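Local coordinates for protein PHB depolymerase (PDB 2D81) that hydrolyses the ester bonds of polyhydroxybutyrate, breaking this biopolyester down, with a circularly permuted alpha/beta-hydrolase fold, at residues Q262-W273 with N280-Y291. Sequence-based numbering, arbitrary orientation.
Sequences QAIPDYTIHAIW and NPNGCWDWVGWY. With RB3 ((1R)-3-{[(1R)-3-methoxy-1-methyl-3-oxopropyl]oxy}-1-methyl-3-oxopropyl (3R)-3-hydroxybutanoate), chain C.
Y291 and H270 meet at the carboxylate of D266, a worked example of one carboxylate holding a loop whose other residues line the substrate pocket of an alpha/beta hydrolase. Y291 OH donates a hydrogen bond to the anti lone pair of D266 OD2 at 2.8 Å, phenol ring and carboxylate lying nearly coplanar. On the syn side of that oxygen comes H270 NE2, 2.7 Å from D266 OD2, while the edge of the Y291 ring points at the imidazole face with the planes 68° apart. With CG anti to the backbone N (chi1 169°), D266 also turns OD1 back to accept from T268 N, closing an Asx turn, and from T268 OG1. Replacing D266 by alanine would probably leave Y291 OH and H270 NE2 without their shared acceptor and the imidazole less fixed in rotation. One shell out, N280 ND2 donates almost straight to Y291 OH, and antiparallel backbone bonds pair D266 with N280. N280 CB rests on one face of the W290 indole and V288 CG2 on the other; W290 in turn borders the bound hydroxybutyrate trimer, as does W287, whose NE1 donates to RB3 O1B at 2.9 Å. At the far ends A263 CB sits over the six-membered ring of W285, and W273 N bonds V288 O at 3.0 Å, while G289 CA lies 4.2 Å from the centroid of the five-membered ring of W273, over its face.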
loop_
_atom_site.group_PDB
_atom_site.type_symbol
_atom_site.label_atom_id
_atom_site.label_comp_id
_atom_site.label_asym_id
_atom_site.label_seq_id
_atom_site.Cartn_x
_atom_site.Cartn_y
_atom_site.Cartn_z
ATOM N N GLN A 262 -7.248 7.224 -3.407
ATOM C CA GLN A 262 -7.598 6.805 -4.763
ATOM C C GLN A 262 -6.757 7.493 -5.829
ATOM O O GLN A 262 -6.661 8.718 -5.858
ATOM C CB GLN A 262 -9.077 7.086 -5.048
ATOM C CG GLN A 262 -10.064 6.395 -4.106
ATOM C CD GLN A 262 -9.971 4.883 -4.156
ATOM O OE1 GLN A 262 -9.905 4.287 -5.228
ATOM N NE2 GLN A 262 -9.978 4.254 -2.988
ATOM N N ALA A 263 -6.156 6.700 -6.709
ATOM C CA ALA A 263 -5.513 7.251 -7.899
ATOM C C ALA A 263 -6.576 7.439 -8.980
ATOM O O ALA A 263 -7.757 7.184 -8.750
ATOM C CB ALA A 263 -4.412 6.309 -8.391
ATOM N N ILE A 264 -6.152 7.883 -10.159
ATOM C CA ILE A 264 -7.074 8.134 -11.262
ATOM C C ILE A 264 -6.331 7.976 -12.588
ATOM O O ILE A 264 -5.149 8.294 -12.687
ATOM C CB ILE A 264 -7.656 9.577 -11.172
ATOM C CG1 ILE A 264 -8.699 9.813 -12.269
ATOM C CG2 ILE A 264 -6.539 10.597 -11.307
ATOM C CD1 ILE A 264 -10.009 9.107 -12.036
ATOM N N PRO A 265 -7.003 7.448 -13.620
ATOM C CA PRO A 265 -6.299 7.305 -14.894
ATOM C C PRO A 265 -5.804 8.669 -15.374
ATOM O O PRO A 265 -6.488 9.682 -15.214
ATOM C CB PRO A 265 -7.368 6.717 -15.807
ATOM C CG PRO A 265 -8.137 5.840 -14.867
ATOM C CD PRO A 265 -8.291 6.730 -13.650
ATOM N N ASP A 266 -4.602 8.686 -15.942
ATOM C CA ASP A 266 -3.993 9.901 -16.471
ATOM C C ASP A 266 -3.360 9.571 -17.819
ATOM O O ASP A 266 -2.322 8.911 -17.885
ATOM C CB ASP A 266 -2.934 10.425 -15.486
ATOM C CG ASP A 266 -2.071 11.534 -16.072
ATOM O OD1 ASP A 266 -2.472 12.155 -17.080
ATOM O OD2 ASP A 266 -0.984 11.793 -15.511
ATOM N N TYR A 267 -3.993 10.026 -18.894
ATOM C CA TYR A 267 -3.595 9.604 -20.234
ATOM C C TYR A 267 -2.462 10.451 -20.802
ATOM O O TYR A 267 -1.943 10.159 -21.884
ATOM C CB TYR A 267 -4.799 9.652 -21.177
ATOM C CG TYR A 267 -5.985 8.868 -20.667
ATOM C CD1 TYR A 267 -7.147 9.517 -20.247
ATOM C CD2 TYR A 267 -5.933 7.479 -20.569
ATOM C CE1 TYR A 267 -8.228 8.799 -19.739
ATOM C CE2 TYR A 267 -7.003 6.752 -20.063
ATOM C CZ TYR A 267 -8.147 7.417 -19.648
ATOM O OH TYR A 267 -9.205 6.699 -19.141
ATOM N N THR A 268 -2.073 11.490 -20.071
ATOM C CA THR A 268 -1.018 12.384 -20.538
ATOM C C THR A 268 0.366 11.755 -20.389
ATOM O O THR A 268 0.571 10.858 -19.565
ATOM C CB THR A 268 -1.042 13.737 -19.785
ATOM O OG1 THR A 268 -0.714 13.540 -18.406
ATOM C CG2 THR A 268 -2.422 14.372 -19.888
ATOM N N ILE A 269 1.304 12.229 -21.202
ATOM C CA ILE A 269 2.659 11.686 -21.240
ATOM C C ILE A 269 3.581 12.456 -20.295
ATOM O O ILE A 269 3.572 13.686 -20.275
ATOM C CB ILE A 269 3.238 11.760 -22.678
ATOM C CG1 ILE A 269 2.394 10.903 -23.625
ATOM C CG2 ILE A 269 4.685 11.295 -22.690
ATOM C CD1 ILE A 269 2.359 9.430 -23.261
ATOM N N HIS A 270 4.376 11.721 -19.521
ATOM C CA HIS A 270 5.300 12.312 -18.556
ATOM C C HIS A 270 6.708 11.771 -18.770
ATOM O O HIS A 270 6.886 10.588 -19.051
ATOM C CB HIS A 270 4.871 11.968 -17.127
ATOM C CG HIS A 270 3.530 12.511 -16.741
ATOM N ND1 HIS A 270 3.334 13.826 -16.379
ATOM C CD2 HIS A 270 2.317 11.915 -16.665
ATOM C CE1 HIS A 270 2.058 14.016 -16.094
ATOM N NE2 HIS A 270 1.418 12.873 -16.260
ATOM N N ALA A 271 7.709 12.630 -18.609
ATOM C CA ALA A 271 9.078 12.155 -18.481
ATOM C C ALA A 271 9.176 11.376 -17.175
ATOM O O ALA A 271 8.675 11.823 -16.142
ATOM C CB ALA A 271 10.045 13.332 -18.464
ATOM N N ILE A 272 9.801 10.206 -17.216
ATOM C CA ILE A 272 9.971 9.421 -15.997
ATOM C C ILE A 272 11.447 9.313 -15.637
ATOM O O ILE A 272 12.297 9.900 -16.312
ATOM C CB ILE A 272 9.356 8.007 -16.139
ATOM C CG1 ILE A 272 9.897 7.307 -17.388
ATOM C CG2 ILE A 272 7.839 8.111 -16.206
ATOM C CD1 ILE A 272 9.450 5.853 -17.505
ATOM N N TRP A 273 11.757 8.581 -14.568
ATOM C CA TRP A 273 13.128 8.542 -14.066
ATOM C C TRP A 273 14.157 8.164 -15.125
ATOM O O TRP A 273 15.213 8.792 -15.217
ATOM C CB TRP A 273 13.253 7.578 -12.883
ATOM C CG TRP A 273 12.841 8.170 -11.568
ATOM C CD1 TRP A 273 13.062 9.449 -11.138
ATOM C CD2 TRP A 273 12.198 7.488 -10.484
ATOM N NE1 TRP A 273 12.599 9.603 -9.851
ATOM C CE2 TRP A 273 12.064 8.415 -9.427
ATOM C CE3 TRP A 273 11.725 6.182 -10.302
ATOM C CZ2 TRP A 273 11.475 8.077 -8.203
ATOM C CZ3 TRP A 273 11.141 5.844 -9.084
ATOM C CH2 TRP A 273 11.021 6.791 -8.051
ATOM N N ASN A 280 0.046 7.238 -17.807
ATOM C CA ASN A 280 -0.470 6.462 -16.679
ATOM C C ASN A 280 -1.961 6.176 -16.875
ATOM O O ASN A 280 -2.784 6.461 -16.006
ATOM C CB ASN A 280 -0.226 7.244 -15.383
ATOM C CG ASN A 280 -0.718 6.513 -14.151
ATOM O OD1 ASN A 280 -0.838 5.287 -14.138
ATOM N ND2 ASN A 280 -0.982 7.269 -13.094
ATOM N N PRO A 281 -2.322 5.586 -18.025
ATOM C CA PRO A 281 -3.714 5.262 -18.349
ATOM C C PRO A 281 -4.401 4.291 -17.393
ATOM O O PRO A 281 -5.629 4.248 -17.332
ATOM C CB PRO A 281 -3.611 4.698 -19.763
ATOM C CG PRO A 281 -2.288 4.003 -19.736
ATOM C CD PRO A 281 -1.411 5.027 -19.041
ATOM N N ASN A 282 -3.612 3.517 -16.653
ATOM C CA ASN A 282 -4.160 2.495 -15.764
ATOM C C ASN A 282 -4.418 3.005 -14.343
ATOM O O ASN A 282 -4.965 2.282 -13.509
ATOM C CB ASN A 282 -3.220 1.289 -15.718
ATOM C CG ASN A 282 -3.143 0.555 -17.050
ATOM O OD1 ASN A 282 -2.235 -0.243 -17.282
ATOM N ND2 ASN A 282 -4.103 0.817 -17.927
ATOM N N GLY A 283 -4.027 4.244 -14.066
ATOM C CA GLY A 283 -4.289 4.809 -12.755
ATOM C C GLY A 283 -3.493 4.103 -11.677
ATOM O O GLY A 283 -4.041 3.669 -10.652
ATOM N N CYS A 284 -2.191 3.988 -11.918
ATOM C CA CYS A 284 -1.265 3.373 -10.976
ATOM C C CYS A 284 -0.737 4.413 -9.996
ATOM O O CYS A 284 -0.726 5.603 -10.299
ATOM C CB CYS A 284 -0.055 2.816 -11.704
ATOM S SG CYS A 284 -0.289 1.705 -13.121
ATOM N N TRP A 285 -0.253 3.957 -8.842
ATOM C CA TRP A 285 0.511 4.825 -7.952
ATOM C C TRP A 285 1.911 5.021 -8.513
ATOM O O TRP A 285 2.437 4.153 -9.210
ATOM C CB TRP A 285 0.590 4.226 -6.545
ATOM C CG TRP A 285 -0.747 4.125 -5.904
ATOM C CD1 TRP A 285 -1.524 3.008 -5.786
ATOM C CD2 TRP A 285 -1.508 5.205 -5.358
ATOM N NE1 TRP A 285 -2.728 3.329 -5.202
ATOM C CE2 TRP A 285 -2.743 4.672 -4.931
ATOM C CE3 TRP A 285 -1.267 6.575 -5.193
ATOM C CZ2 TRP A 285 -3.738 5.462 -4.348
ATOM C CZ3 TRP A 285 -2.256 7.363 -4.612
ATOM C CH2 TRP A 285 -3.475 6.803 -4.197
ATOM N N ASP A 286 2.509 6.168 -8.210
ATOM C CA ASP A 286 3.746 6.573 -8.870
ATOM C C ASP A 286 4.992 5.936 -8.256
ATOM O O ASP A 286 5.489 6.388 -7.223
ATOM C CB ASP A 286 3.870 8.097 -8.836
ATOM C CG ASP A 286 5.017 8.607 -9.682
ATOM O OD1 ASP A 286 5.656 7.791 -10.381
ATOM O OD2 ASP A 286 5.273 9.827 -9.650
ATOM N N TRP A 287 5.492 4.884 -8.901
ATOM C CA TRP A 287 6.770 4.285 -8.521
ATOM C C TRP A 287 7.803 4.380 -9.649
ATOM O O TRP A 287 8.830 3.694 -9.625
ATOM C CB TRP A 287 6.575 2.815 -8.122
ATOM C CG TRP A 287 6.048 1.929 -9.219
ATOM C CD1 TRP A 287 4.768 1.882 -9.699
ATOM C CD2 TRP A 287 6.796 0.971 -9.980
ATOM N NE1 TRP A 287 4.674 0.952 -10.709
ATOM C CE2 TRP A 287 5.904 0.380 -10.902
ATOM C CE3 TRP A 287 8.135 0.555 -9.970
ATOM C CZ2 TRP A 287 6.308 -0.606 -11.809
ATOM C CZ3 TRP A 287 8.537 -0.425 -10.874
ATOM C CH2 TRP A 287 7.624 -0.994 -11.780
ATOM N N VAL A 288 7.542 5.239 -10.631
ATOM C CA VAL A 288 8.430 5.346 -11.790
ATOM C C VAL A 288 8.853 6.778 -12.100
ATOM O O VAL A 288 9.745 7.003 -12.924
ATOM C CB VAL A 288 7.777 4.745 -13.055
ATOM C CG1 VAL A 288 7.483 3.274 -12.828
ATOM C CG2 VAL A 288 6.499 5.506 -13.400
ATOM N N GLY A 289 8.209 7.740 -11.444
ATOM C CA GLY A 289 8.581 9.133 -11.611
ATOM C C GLY A 289 7.675 9.943 -12.525
ATOM O O GLY A 289 8.095 10.978 -13.051
ATOM N N TRP A 290 6.438 9.490 -12.717
ATOM C CA TRP A 290 5.469 10.254 -13.505
ATOM C C TRP A 290 5.357 11.696 -13.019
ATOM O O TRP A 290 5.364 12.638 -13.813
ATOM C CB TRP A 290 4.077 9.619 -13.431
ATOM C CG TRP A 290 3.878 8.409 -14.281
ATOM C CD1 TRP A 290 4.037 8.317 -15.635
ATOM C CD2 TRP A 290 3.419 7.129 -13.843
ATOM N NE1 TRP A 290 3.699 7.056 -16.068
ATOM C CE2 TRP A 290 3.317 6.306 -14.987
ATOM C CE3 TRP A 290 3.082 6.596 -12.593
ATOM C CZ2 TRP A 290 2.892 4.977 -14.917
ATOM C CZ3 TRP A 290 2.659 5.273 -12.521
ATOM C CH2 TRP A 290 2.569 4.478 -13.678
ATOM N N TYR A 291 5.246 11.866 -11.707
ATOM C CA TYR A 291 4.849 13.152 -11.152
ATOM C C TYR A 291 5.969 13.839 -10.382
ATOM O O TYR A 291 5.718 14.660 -9.502
ATOM C CB TYR A 291 3.616 12.960 -10.264
ATOM C CG TYR A 291 2.493 12.273 -11.005
ATOM C CD1 TYR A 291 2.112 10.965 -10.690
ATOM C CD2 TYR A 291 1.863 12.901 -12.079
ATOM C CE1 TYR A 291 1.136 10.303 -11.437
ATOM C CE2 TYR A 291 0.891 12.248 -12.828
ATOM C CZ TYR A 291 0.532 10.952 -12.505
ATOM O OH TYR A 291 -0.425 10.308 -13.259
HETATM O O1M RB3 C . 0.703 -4.842 -14.266
HETATM C C1A RB3 C . 0.575 -4.041 -13.314
HETATM O O1A RB3 C . -0.336 -3.194 -13.187
HETATM C C2A RB3 C . 1.627 -4.107 -12.205
HETATM C C3A RB3 C . 2.313 -2.754 -12.007
HETATM C C4A RB3 C . 3.365 -2.898 -10.905
HETATM O O3A RB3 C . 2.954 -2.365 -13.233
HETATM C C1B RB3 C . 2.867 -1.026 -13.464
HETATM O O1B RB3 C . 2.694 -0.237 -12.536
HETATM C C2B RB3 C . 2.989 -0.530 -14.907
HETATM C C3B RB3 C . 3.258 0.974 -15.011
HETATM C C4B RB3 C . 4.606 1.345 -14.388
HETATM O O3B RB3 C . 3.283 1.348 -16.398
HETATM C C1C RB3 C . 2.041 1.609 -16.889
HETATM O O1C RB3 C . 1.067 0.972 -16.488
HETATM C C2C RB3 C . 1.875 2.695 -17.954
HETATM C C3C RB3 C . 1.294 2.114 -19.245
HETATM C C4C RB3 C . 1.162 3.202 -20.312
HETATM O O3C RB3 C . 2.133 1.056 -19.714
HETATM O O HOH W 1 7.391 13.878 -14.893
#